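Local atomic coordinates of EDTA monooxygenase (PDB entry 5DQP), a protein that oxidises EDTA as a monooxygenase of an EDTA-degrading bacterium, probably with reduced FMN supplied by a partner flavin reductase. Residues 92-97 with 123-128; 207-212 with 226-231; 9-14 with 54-59. One frame throughout, in Å; residues are numbered along the deposited sequence. Where two conformers were deposited one is given.

Along the chain contact 3 comes first: 9-14 meets 54-59 across neighbouring parallel strands, closing a loop that holds helix 35-47. Contact 1, 92-97 with 123-128, follows, closing the beta-alpha-beta unit built on helix 102-115. Contact 2, 207-212 with 226-231, closes the shortest loop, around helix 217-226. The three loops lie in series; none nests in or crosses another. Yet they adjoin in space, because strands 52-55 and 90-96 are neighbours in the sheet, as are 120-125 and 210-213. T94 OG1 bonds to L55 O, A124 N probably bonds to V211 O, and the rings of F54 and Y231 meet edge-to-face, tying together six strands adjacent in the sheet of a TIM-barrel-type fold.

Contact 1 of 3, residues 92-97 with 123-128; sequences IVTAST and NAVTTA
Strands 92-96 and 123-125 run parallel, their axes 4.9 Å apart at closest approach and crossing at -23°, with T94 beside N123, A95 beside A124 and S96 beside V125. N123 N donates to V93 O (2.7 Å), A95 N to N123 O, and V125 N weakly to A95 O. Just past strand 92-96, T97 N donates to V125 O (2.8 Å, 170° at the hydrogen), approaching almost in line with the carbonyl bond. T94, N123, S96 and V125 share one sheet face. T94 and N123 lie alongside each other, OG1 3.1 Å from OD1, but the T94 hydroxyl bonds chiefly to L55 O. With chi1 at -62°, T94 sends OG1 to the backbone N side and leaves CG2 anti to that nitrogen, where it packs on V125 CG2 (3.7 Å). A hydrogen bond of undecided direction between S96 OG and T127 OG1 (2.6 Å) ties the end of strand 90-96 to the loop after 120-125; S96 OG also accepts from S98 N. T94 is a predicted FMN ligand, and a glycol molecule, probably from the crystallisation liquor, lies beside N123. Hydroxyls and an amide thus give this face, otherwise lined by V125 and the T94 methyl, several polar groups, consistent with a place beside the flavin pocket.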
ATOM      1  N   ILE A  92      -5.725   8.294   6.849  1.00 15.31           N
ATOM      2  CA  ILE A  92      -4.624   9.191   6.547  1.00 14.40           C
ATOM      3  C   ILE A  92      -3.361   8.383   6.729  1.00 18.67           C
ATOM      4  O   ILE A  92      -3.128   7.842   7.817  1.00 20.94           O
ATOM      5  CB  ILE A  92      -4.620  10.421   7.471  1.00 18.52           C
ATOM      6  CG1 ILE A  92      -5.924  11.235   7.276  1.00 21.05           C
ATOM      7  CG2 ILE A  92      -3.340  11.246   7.276  1.00 12.80           C
ATOM      8  CD1 ILE A  92      -6.247  12.198   8.453  1.00 18.82           C
ATOM      9  N   VAL A  93      -2.547   8.300   5.683  1.00 15.89           N
ATOM     10  CA  VAL A  93      -1.337   7.487   5.700  1.00 18.37           C
ATOM     11  C   VAL A  93      -0.099   8.373   5.564  1.00 16.01           C
ATOM     12  O   VAL A  93      -0.087   9.352   4.807  1.00 19.82           O
ATOM     13  CB  VAL A  93      -1.400   6.405   4.606  1.00 20.61           C
ATOM     14  CG1 VAL A  93      -2.627   5.523   4.852  1.00 22.95           C
ATOM     15  CG2 VAL A  93      -1.504   7.022   3.237  1.00 22.98           C
ATOM     16  N   THR A  94       0.934   8.034   6.323  1.00 18.31           N
ATOM     17  CA  THR A  94       2.202   8.743   6.280  1.00 19.21           C
ATOM     18  C   THR A  94       3.103   8.156   5.206  1.00 21.24           C
ATOM     19  O   THR A  94       3.318   6.938   5.170  1.00 20.62           O
ATOM     20  CB  THR A  94       2.903   8.657   7.638  1.00 19.63           C
ATOM     21  OG1 THR A  94       2.092   9.279   8.625  1.00 19.22           O
ATOM     22  CG2 THR A  94       4.278   9.334   7.593  1.00 21.42           C
ATOM     23  N   ALA A  95       3.669   9.022   4.363  1.00 14.75           N
ATOM     24  CA  ALA A  95       4.785   8.580   3.538  1.00 17.67           C
ATOM     25  C   ALA A  95       5.744   9.745   3.302  1.00 22.89           C
ATOM     26  O   ALA A  95       5.325  10.901   3.208  1.00 20.10           O
ATOM     27  CB  ALA A  95       4.301   7.997   2.208  1.00 19.88           C
ATOM     28  N   SER A  96       7.028   9.414   3.168  1.00 25.21           N
ATOM     29  CA  SER A  96       8.105  10.395   3.163  1.00 24.98           C
ATOM     30  C   SER A  96       8.347  10.984   1.774  1.00 25.17           C
ATOM     31  O   SER A  96       8.325  10.277   0.768  1.00 26.38           O
ATOM     32  CB  SER A  96       9.397   9.739   3.658  1.00 30.12           C
ATOM     33  OG  SER A  96      10.494  10.643   3.590  1.00 32.35           O
ATOM     34  N   THR A  97       8.616  12.284   1.719  1.00 21.21           N
ATOM     35  CA  THR A  97       9.089  12.859   0.464  1.00 24.47           C
ATOM     36  C   THR A  97      10.587  12.635   0.252  1.00 29.37           C
ATOM     37  O   THR A  97      11.103  12.915  -0.841  1.00 21.06           O
ATOM     38  CB  THR A  97       8.793  14.367   0.411  1.00 20.50           C
ATOM     39  OG1 THR A  97       9.373  15.003   1.552  1.00 22.89           O
ATOM     40  CG2 THR A  97       7.283  14.620   0.381  1.00 20.17           C
ATOM     41  N   ASN A 123      -0.329  12.065   4.768  1.00 21.90           N
ATOM     42  CA  ASN A 123       0.505  12.873   5.659  1.00 18.64           C
ATOM     43  C   ASN A 123       1.905  12.913   5.055  1.00 21.57           C
ATOM     44  O   ASN A 123       2.649  11.940   5.128  1.00 21.06           O
ATOM     45  CB  ASN A 123       0.508  12.266   7.071  1.00 18.19           C
ATOM     46  CG  ASN A 123       1.500  12.955   8.006  1.00 22.38           C
ATOM     47  OD1 ASN A 123       2.070  12.335   8.900  1.00 23.13           O
ATOM     48  ND2 ASN A 123       1.697  14.239   7.801  1.00 16.68           N
ATOM     49  N   ALA A 124       2.269  14.024   4.422  1.00 24.29           N
ATOM     50  CA  ALA A 124       3.526  14.096   3.684  1.00 19.82           C
ATOM     51  C   ALA A 124       4.614  14.567   4.640  1.00 24.46           C
ATOM     52  O   ALA A 124       4.556  15.689   5.134  1.00 27.47           O
ATOM     53  CB  ALA A 124       3.385  15.035   2.490  1.00 22.76           C
ATOM     54  N   VAL A 125       5.588  13.709   4.933  1.00 24.03           N
ATOM     55  CA  VAL A 125       6.612  14.040   5.916  1.00 23.42           C
ATOM     56  C   VAL A 125       7.976  14.082   5.225  1.00 22.86           C
ATOM     57  O   VAL A 125       8.136  13.640   4.092  1.00 20.68           O
ATOM     58  CB  VAL A 125       6.632  13.054   7.108  1.00 25.83           C
ATOM     59  CG1 VAL A 125       5.275  13.054   7.843  1.00 22.38           C
ATOM     60  CG2 VAL A 125       7.004  11.643   6.660  1.00 23.38           C
ATOM     61  N   THR A 126       8.953  14.660   5.912  1.00 26.59           N
ATOM     62  CA  THR A 126      10.344  14.507   5.517  1.00 31.07           C
ATOM     63  C   THR A 126      11.034  13.589   6.511  1.00 30.89           C
ATOM     64  O   THR A 126      10.552  13.370   7.622  1.00 31.90           O
ATOM     65  CB  THR A 126      11.083  15.850   5.452  1.00 37.69           C
ATOM     66  OG1 THR A 126      11.354  16.305   6.782  1.00 39.83           O
ATOM     67  CG2 THR A 126      10.263  16.889   4.703  1.00 26.68           C
ATOM     68  N   THR A 127      12.181  13.058   6.114  1.00 31.54           N
ATOM     69  CA  THR A 127      12.880  12.079   6.931  1.00 32.68           C
ATOM     70  C   THR A 127      14.113  12.711   7.552  1.00 32.41           C
ATOM     71  O   THR A 127      15.001  13.190   6.842  1.00 34.04           O
ATOM     72  CB  THR A 127      13.283  10.850   6.122  1.00 30.97           C
ATOM     73  OG1 THR A 127      12.114  10.217   5.581  1.00 26.81           O
ATOM     74  CG2 THR A 127      14.018   9.895   7.017  1.00 24.44           C
ATOM     75  N   ALA A 128      14.178  12.679   8.871  1.00 34.27           N
ATOM     76  CA  ALA A 128      15.376  13.073   9.581  1.00 33.05           C
ATOM     77  C   ALA A 128      16.030  11.915  10.319  1.00 32.71           C
ATOM     78  O   ALA A 128      17.127  12.090  10.857  1.00 32.58           O
ATOM     79  CB  ALA A 128      15.055  14.207  10.566  1.00 33.91           C
TER

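Contact 2 of 3, residues 207-212 with 226-231; sequences PPVVVQ and FGEIIY
V210 O receives two backbone N-H groups from the 226-231 segment, E228 N at 2.8 Å and, weakly, I229 N. The parallel pairing then continues through Q212 N to I229 O (2.8 Å) and Y231 N to Q212 O (3.0 Å), setting V211 beside I229 and Q212 beside I230. One side chain adds to these backbone bonds. The carboxylate of E228, carried on an extended chain, takes V210 N on OE1 at 3.0 Å; the donor comes from the anti side, 27° out of the carboxylate plane. A water gives one hydrogen bond to the same OE1 and another to P208 O, bridging the proline carbonyl to the acid. E228 OE2 forms a salt bridge with R419; that positive charge, together with the N-H and water donors on OE1, would probably favour the ionised form of this buried acid. The apolar contacts gather round V211. Its CG2 touches I229 CB (3.8 Å) and CD1, and V209 CG1 reaches the same CD1 from two residues earlier in the segment. V211 CG1, anti to its own nitrogen (chi1 174°), sits over a face of the Y231 ring in a CH-pi contact, 3.9 Å from the centroid. On the other sheet face Q212 OE1 lies against I230 CG2. The pair forms the two strands of a beta-alpha-beta unit whose helix, 217-226, packs on Q212 and I230 through A223; I92 of strand 90-96 packs against V211 and Y231, and strands 120-125 and 262-271 continue the backbone pairing.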
ATOM      1  N   PRO A 207      -8.583  15.591  -5.583  1.00 22.13           N
ATOM      2  CA  PRO A 207      -7.403  14.769  -5.262  1.00 19.26           C
ATOM      3  C   PRO A 207      -7.366  14.357  -3.795  1.00 23.47           C
ATOM      4  O   PRO A 207      -8.156  14.844  -2.968  1.00 22.60           O
ATOM      5  CB  PRO A 207      -6.242  15.717  -5.610  1.00 18.19           C
ATOM      6  CG  PRO A 207      -6.772  17.070  -5.257  1.00 26.36           C
ATOM      7  CD  PRO A 207      -8.241  17.022  -5.694  1.00 24.82           C
ATOM      8  N   PRO A 208      -6.459  13.444  -3.425  1.00 23.64           N
ATOM      9  CA  PRO A 208      -6.329  13.069  -2.016  1.00 18.44           C
ATOM     10  C   PRO A 208      -6.020  14.266  -1.139  1.00 22.07           C
ATOM     11  O   PRO A 208      -5.311  15.188  -1.545  1.00 21.98           O
ATOM     12  CB  PRO A 208      -5.151  12.082  -2.015  1.00 18.16           C
ATOM     13  CG  PRO A 208      -5.101  11.559  -3.439  1.00 19.44           C
ATOM     14  CD  PRO A 208      -5.459  12.750  -4.267  1.00 14.79           C
ATOM     15  N   VAL A 209      -6.563  14.232   0.080  1.00 19.24           N
ATOM     16  CA  VAL A 209      -6.267  15.251   1.089  1.00 19.83           C
ATOM     17  C   VAL A 209      -4.816  15.127   1.537  1.00 18.41           C
ATOM     18  O   VAL A 209      -4.303  14.021   1.743  1.00 21.96           O
ATOM     19  CB  VAL A 209      -7.240  15.092   2.273  1.00 23.76           C
ATOM     20  CG1 VAL A 209      -6.854  15.974   3.462  1.00 15.74           C
ATOM     21  CG2 VAL A 209      -8.666  15.379   1.824  1.00 19.29           C
ATOM     22  N   VAL A 210      -4.133  16.256   1.682  1.00 21.30           N
ATOM     23  CA  VAL A 210      -2.721  16.267   2.071  1.00 16.99           C
ATOM     24  C   VAL A 210      -2.612  16.810   3.487  1.00 19.35           C
ATOM     25  O   VAL A 210      -3.137  17.886   3.790  1.00 18.95           O
ATOM     26  CB  VAL A 210      -1.858  17.087   1.092  1.00 23.57           C
ATOM     27  CG1 VAL A 210      -0.431  17.281   1.647  1.00 20.51           C
ATOM     28  CG2 VAL A 210      -1.797  16.392  -0.285  1.00 22.49           C
ATOM     29  N   VAL A 211      -1.908  16.071   4.338  1.00 22.74           N
ATOM     30  CA  VAL A 211      -1.768  16.364   5.753  1.00 18.80           C
ATOM     31  C   VAL A 211      -0.314  16.707   6.016  1.00 18.12           C
ATOM     32  O   VAL A 211       0.591  16.187   5.354  1.00 23.45           O
ATOM     33  CB  VAL A 211      -2.250  15.165   6.611  1.00 22.11           C
ATOM     34  CG1 VAL A 211      -1.965  15.381   8.145  1.00 18.50           C
ATOM     35  CG2 VAL A 211      -3.741  14.914   6.357  1.00 17.05           C
ATOM     36  N   GLN A 212      -0.090  17.614   6.974  1.00 23.69           N
ATOM     37  CA  GLN A 212       1.246  18.082   7.323  1.00 23.30           C
ATOM     38  C   GLN A 212       1.386  18.185   8.839  1.00 27.36           C
ATOM     39  O   GLN A 212       0.413  18.424   9.559  1.00 27.43           O
ATOM     40  CB  GLN A 212       1.556  19.434   6.650  1.00 21.13           C
ATOM     41  CG  GLN A 212       3.037  19.894   6.756  1.00 33.11           C
ATOM     42  CD  GLN A 212       3.364  20.614   8.071  1.00 33.42           C
ATOM     43  OE1 GLN A 212       2.476  21.192   8.713  1.00 33.16           O
ATOM     44  NE2 GLN A 212       4.639  20.567   8.482  1.00 31.93           N
ATOM     45  N   PHE A 226       0.640  23.427   0.783  1.00 24.98           N
ATOM     46  CA  PHE A 226       0.094  22.116   0.461  1.00 24.80           C
ATOM     47  C   PHE A 226      -0.724  21.457   1.561  1.00 24.62           C
ATOM     48  O   PHE A 226      -1.476  20.536   1.252  1.00 25.88           O
ATOM     49  CB  PHE A 226       1.227  21.161   0.077  1.00 25.19           C
ATOM     50  CG  PHE A 226       1.962  21.588  -1.145  1.00 26.51           C
ATOM     51  CD1 PHE A 226       1.368  21.469  -2.386  1.00 26.90           C
ATOM     52  CD2 PHE A 226       3.235  22.134  -1.054  1.00 23.82           C
ATOM     53  CE1 PHE A 226       2.037  21.881  -3.536  1.00 29.52           C
ATOM     54  CE2 PHE A 226       3.902  22.552  -2.190  1.00 24.65           C
ATOM     55  CZ  PHE A 226       3.308  22.421  -3.427  1.00 28.29           C
ATOM     56  N   GLY A 227      -0.607  21.878   2.818  1.00 22.32           N
ATOM     57  CA  GLY A 227      -1.279  21.175   3.898  1.00 25.44           C
ATOM     58  C   GLY A 227      -2.730  21.604   4.007  1.00 24.74           C
ATOM     59  O   GLY A 227      -3.041  22.797   4.012  1.00 29.86           O
ATOM     60  N   GLU A 228      -3.628  20.630   4.055  1.00 26.38           N
ATOM     61  CA  GLU A 228      -5.034  20.921   4.291  1.00 23.98           C
ATOM     62  C   GLU A 228      -5.434  20.567   5.699  1.00 24.58           C
ATOM     63  O   GLU A 228      -6.354  21.176   6.253  1.00 27.24           O
ATOM     64  CB  GLU A 228      -5.900  20.146   3.300  1.00 23.36           C
ATOM     65  CG  GLU A 228      -5.332  20.287   1.912  1.00 23.49           C
ATOM     66  CD  GLU A 228      -6.122  19.555   0.857  1.00 28.56           C
ATOM     67  OE1 GLU A 228      -5.654  18.490   0.382  1.00 28.79           O
ATOM     68  OE2 GLU A 228      -7.206  20.057   0.500  1.00 27.58           O
ATOM     69  N   ILE A 229      -4.754  19.580   6.275  1.00 23.97           N
ATOM     70  CA  ILE A 229      -4.825  19.292   7.694  1.00 20.63           C
ATOM     71  C   ILE A 229      -3.428  19.423   8.271  1.00 19.18           C
ATOM     72  O   ILE A 229      -2.450  18.926   7.697  1.00 21.75           O
ATOM     73  CB  ILE A 229      -5.385  17.894   7.994  1.00 22.43           C
ATOM     74  CG1 ILE A 229      -6.653  17.618   7.189  1.00 27.45           C
ATOM     75  CG2 ILE A 229      -5.627  17.763   9.490  1.00 19.96           C
ATOM     76  CD1 ILE A 229      -7.183  16.194   7.396  1.00 27.59           C
ATOM     77  N   ILE A 230      -3.344  20.093   9.409  1.00 19.11           N
ATOM     78  CA  ILE A 230      -2.104  20.260  10.143  1.00 16.30           C
ATOM     79  C   ILE A 230      -2.310  19.668  11.530  1.00 18.55           C
ATOM     80  O   ILE A 230      -3.261  20.039  12.235  1.00 17.75           O
ATOM     81  CB  ILE A 230      -1.709  21.745  10.226  1.00 21.57           C
ATOM     82  CG1 ILE A 230      -1.801  22.405   8.833  1.00 22.21           C
ATOM     83  CG2 ILE A 230      -0.353  21.897  10.928  1.00 22.67           C
ATOM     84  CD1 ILE A 230      -1.625  23.917   8.849  1.00 23.53           C
ATOM     85  N   TYR A 231      -1.434  18.739  11.906  1.00 16.74           N
ATOM     86  CA  TYR A 231      -1.372  18.232  13.272  1.00 20.88           C
ATOM     87  C   TYR A 231      -0.548  19.172  14.130  1.00 25.64           C
ATOM     88  O   TYR A 231       0.472  19.696  13.685  1.00 21.41           O
ATOM     89  CB  TYR A 231      -0.736  16.851  13.321  1.00 23.25           C
ATOM     90  CG  TYR A 231      -1.517  15.789  12.619  1.00 26.60           C
ATOM     91  CD1 TYR A 231      -2.815  16.031  12.166  1.00 20.47           C
ATOM     92  CD2 TYR A 231      -0.969  14.532  12.420  1.00 28.59           C
ATOM     93  CE1 TYR A 231      -3.538  15.039  11.535  1.00 26.40           C
ATOM     94  CE2 TYR A 231      -1.687  13.528  11.801  1.00 24.59           C
ATOM     95  CZ  TYR A 231      -2.966  13.780  11.360  1.00 24.48           C
ATOM     96  OH  TYR A 231      -3.667  12.779  10.725  1.00 27.73           O
TER
HETATM   97  O   HOH W   1      -4.417  17.876  -1.891  1.00 31.49           O

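Contact 3 of 3, residues 9-14 with 54-59; sequences VSWLNS and FLADQP
Different first torsions bring the rings of W11 and F54 together: F54 carries its ring anti to the backbone N (chi1 167°), whereas W11, in the conformer described here of the two deposited, turns its indole anti to the carbonyl carbon (chi1 -70°). The two side chains leave the same face of the sheet and run alongside each other, but their planes stand at 87°. For this conformer the result is a T-shaped stack in which the CD2-CE2 edge of F54 points into the indole face, with ring centroids 5.1 Å apart for the six-membered ring. W11 CZ3 then also touches A56 CB (3.7 Å), and NE1 bonds to S266 OG. V9 CG1 packs on F54 CB at the near end of the pair, and the F54 ring meets Y231 edge-to-face as well. Backbone bonds hold the parallel strands beneath: F54 N to S10 O and L12 N to F54 O, each 2.8 Å. Where regular pairing stops, the amide of N13 replaces it. OD1 takes A56 N at 2.9 Å in the carbonyl plane, on a lone pair, while ND2 gives a hydrogen to A56 O at 2.8 Å, this acceptor lying close to the amide plane of N13. Gripped on both its polar atoms by one residue, the amide is fixed in rotation and anchors the start of the loop after strand 52-55. L12 CB and L55 CD2 pack on the other side, toward helices 35-47 and 75-85. The loop carries D57, a predicted FMN ligand that here forms a salt bridge with R107 of the second subunit. Parallel strands alternating with helices around a barrel, with the site, here only predicted, at their C-terminal ends, make the TIM-barrel arrangement of luciferase-like monooxygenases.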
ATOM      1  N   VAL A   9      -9.834  12.506  14.547  1.00 17.60           N
ATOM      2  CA  VAL A   9      -9.028  11.506  13.856  1.00 17.11           C
ATOM      3  C   VAL A   9      -8.382  10.610  14.902  1.00 21.79           C
ATOM      4  O   VAL A   9      -7.946  11.096  15.950  1.00 19.65           O
ATOM      5  CB  VAL A   9      -7.951  12.178  12.974  1.00 20.43           C
ATOM      6  CG1 VAL A   9      -7.012  11.098  12.352  1.00 18.47           C
ATOM      7  CG2 VAL A   9      -8.603  13.061  11.912  1.00 15.07           C
ATOM      8  N   SER A  10      -8.299   9.308  14.623  1.00 19.83           N
ATOM      9  CA  SER A  10      -7.793   8.344  15.601  1.00 19.44           C
ATOM     10  C   SER A  10      -6.522   7.676  15.087  1.00 20.04           C
ATOM     11  O   SER A  10      -6.548   7.024  14.038  1.00 18.87           O
ATOM     12  CB  SER A  10      -8.834   7.266  15.919  1.00 18.61           C
ATOM     13  OG  SER A  10      -9.291   6.603  14.730  1.00 23.79           O
ATOM     14  N   TRP A  11      -5.421   7.844  15.819  0.56 22.42           N
ATOM     15  CA  TRP A  11      -4.236   7.048  15.536  0.56 25.88           C
ATOM     16  C   TRP A  11      -4.615   5.580  15.557  0.56 22.56           C
ATOM     17  O   TRP A  11      -5.402   5.133  16.398  0.56 22.19           O
ATOM     18  CB  TRP A  11      -3.133   7.260  16.565  0.56 24.60           C
ATOM     19  CG  TRP A  11      -2.450   8.549  16.585  0.56 25.38           C
ATOM     20  CD1 TRP A  11      -2.993   9.766  16.882  0.56 24.97           C
ATOM     21  CD2 TRP A  11      -1.046   8.768  16.393  0.56 29.55           C
ATOM     22  NE1 TRP A  11      -2.018  10.736  16.856  0.56 27.82           N
ATOM     23  CE2 TRP A  11      -0.814  10.150  16.560  0.56 29.84           C
ATOM     24  CE3 TRP A  11       0.037   7.929  16.090  0.56 26.84           C
ATOM     25  CZ2 TRP A  11       0.459  10.718  16.424  0.56 30.81           C
ATOM     26  CZ3 TRP A  11       1.299   8.492  15.958  0.56 29.79           C
ATOM     27  CH2 TRP A  11       1.500   9.874  16.122  0.56 31.25           C
ATOM     28  N   LEU A  12      -4.017   4.817  14.664  1.00 23.89           N
ATOM     29  CA  LEU A  12      -4.321   3.395  14.592  1.00 22.26           C
ATOM     30  C   LEU A  12      -3.106   2.474  14.628  1.00 18.91           C
ATOM     31  O   LEU A  12      -3.278   1.254  14.543  1.00 22.32           O
ATOM     32  CB  LEU A  12      -5.151   3.092  13.330  1.00 17.85           C
ATOM     33  CG  LEU A  12      -6.408   2.270  13.669  1.00 28.54           C
ATOM     34  CD1 LEU A  12      -7.357   3.014  14.633  1.00 25.89           C
ATOM     35  CD2 LEU A  12      -7.151   1.849  12.412  1.00 24.34           C
ATOM     36  N   ASN A  13      -1.903   3.002  14.806  1.00 19.05           N
ATOM     37  CA  ASN A  13      -0.701   2.169  14.712  1.00 21.35           C
ATOM     38  C   ASN A  13      -0.630   1.082  15.781  1.00 22.28           C
ATOM     39  O   ASN A  13      -0.822   1.337  16.978  1.00 19.30           O
ATOM     40  CB  ASN A  13       0.545   3.041  14.827  1.00 23.19           C
ATOM     41  CG  ASN A  13       0.714   3.953  13.647  1.00 21.64           C
ATOM     42  OD1 ASN A  13       0.035   4.943  13.538  1.00 23.21           O
ATOM     43  ND2 ASN A  13       1.629   3.618  12.765  1.00 21.41           N
ATOM     44  N   SER A  14      -0.290  -0.124  15.342  1.00 18.73           N
ATOM     45  CA  SER A  14       0.278  -1.173  16.211  1.00 20.43           C
ATOM     46  C   SER A  14      -0.651  -1.418  17.398  1.00 19.06           C
ATOM     47  O   SER A  14      -1.858  -1.626  17.199  1.00 22.91           O
ATOM     48  CB  SER A  14       1.707  -0.769  16.572  1.00 20.45           C
ATOM     49  OG  SER A  14       2.305  -1.762  17.392  1.00 20.40           O
ATOM     50  N   PHE A  54      -5.627   7.349  11.367  1.00 16.46           N
ATOM     51  CA  PHE A  54      -4.330   7.843  10.953  1.00 19.25           C
ATOM     52  C   PHE A  54      -3.262   6.800  11.246  1.00 15.96           C
ATOM     53  O   PHE A  54      -3.256   6.180  12.316  1.00 19.74           O
ATOM     54  CB  PHE A  54      -4.010   9.159  11.683  1.00 22.89           C
ATOM     55  CG  PHE A  54      -2.573   9.590  11.568  1.00 22.70           C
ATOM     56  CD1 PHE A  54      -2.046   9.943  10.342  1.00 21.18           C
ATOM     57  CD2 PHE A  54      -1.767   9.677  12.691  1.00 25.96           C
ATOM     58  CE1 PHE A  54      -0.744  10.357  10.221  1.00 23.48           C
ATOM     59  CE2 PHE A  54      -0.436  10.112  12.587  1.00 26.64           C
ATOM     60  CZ  PHE A  54       0.068  10.447  11.354  1.00 26.31           C
ATOM     61  N   LEU A  55      -2.350   6.632  10.301  1.00 14.63           N
ATOM     62  CA  LEU A  55      -1.208   5.745  10.437  1.00 20.58           C
ATOM     63  C   LEU A  55       0.063   6.566  10.293  1.00 17.86           C
ATOM     64  O   LEU A  55       0.316   7.147   9.235  1.00 19.23           O
ATOM     65  CB  LEU A  55      -1.258   4.627   9.390  1.00 17.60           C
ATOM     66  CG  LEU A  55      -2.386   3.612   9.580  1.00 16.46           C
ATOM     67  CD1 LEU A  55      -2.472   2.672   8.362  1.00 15.25           C
ATOM     68  CD2 LEU A  55      -2.184   2.814  10.851  1.00 21.35           C
ATOM     69  N   ALA A  56       0.835   6.645  11.367  1.00 21.46           N
ATOM     70  CA  ALA A  56       2.189   7.171  11.293  1.00 18.42           C
ATOM     71  C   ALA A  56       3.081   6.123  10.635  1.00 21.42           C
ATOM     72  O   ALA A  56       2.725   4.946  10.552  1.00 19.09           O
ATOM     73  CB  ALA A  56       2.708   7.518  12.685  1.00 14.60           C
ATOM     74  N   ASP A  57       4.237   6.555  10.138  1.00 19.70           N
ATOM     75  CA  ASP A  57       5.153   5.588   9.554  1.00 22.41           C
ATOM     76  C   ASP A  57       6.577   6.128   9.505  1.00 26.32           C
ATOM     77  O   ASP A  57       6.800   7.319   9.299  1.00 26.90           O
ATOM     78  CB  ASP A  57       4.731   5.183   8.139  1.00 19.90           C
ATOM     79  CG  ASP A  57       5.630   4.101   7.560  1.00 26.57           C
ATOM     80  OD1 ASP A  57       5.822   3.088   8.270  1.00 28.11           O
ATOM     81  OD2 ASP A  57       6.157   4.268   6.427  1.00 27.52           O
ATOM     82  N   GLN A  58       7.536   5.221   9.692  1.00 25.41           N
ATOM     83  CA  GLN A  58       8.930   5.435   9.338  1.00 23.61           C
ATOM     84  C   GLN A  58       9.390   4.097   8.785  1.00 25.96           C
ATOM     85  O   GLN A  58       9.091   3.055   9.386  1.00 23.67           O
ATOM     86  CB  GLN A  58       9.804   5.846  10.520  1.00 24.96           C
ATOM     87  CG  GLN A  58       9.644   7.305  10.886  1.00 26.21           C
ATOM     88  CD  GLN A  58      10.527   7.679  12.037  1.00 30.70           C
ATOM     89  OE1 GLN A  58      11.353   6.880  12.478  1.00 30.42           O
ATOM     90  NE2 GLN A  58      10.360   8.897  12.544  1.00 35.89           N
ATOM     91  N   PRO A  59      10.075   4.080   7.653  1.00 24.82           N
ATOM     92  CA  PRO A  59      10.643   2.807   7.145  1.00 21.45           C
ATOM     93  C   PRO A  59      11.963   2.458   7.833  1.00 22.75           C
ATOM     94  O   PRO A  59      13.050   2.581   7.270  1.00 20.88           O
ATOM     95  CB  PRO A  59      10.804   3.083   5.643  1.00 20.88           C
ATOM     96  CG  PRO A  59      10.315   4.541   5.412  1.00 24.29           C
ATOM     97  CD  PRO A  59      10.271   5.212   6.734  1.00 18.24           C
TER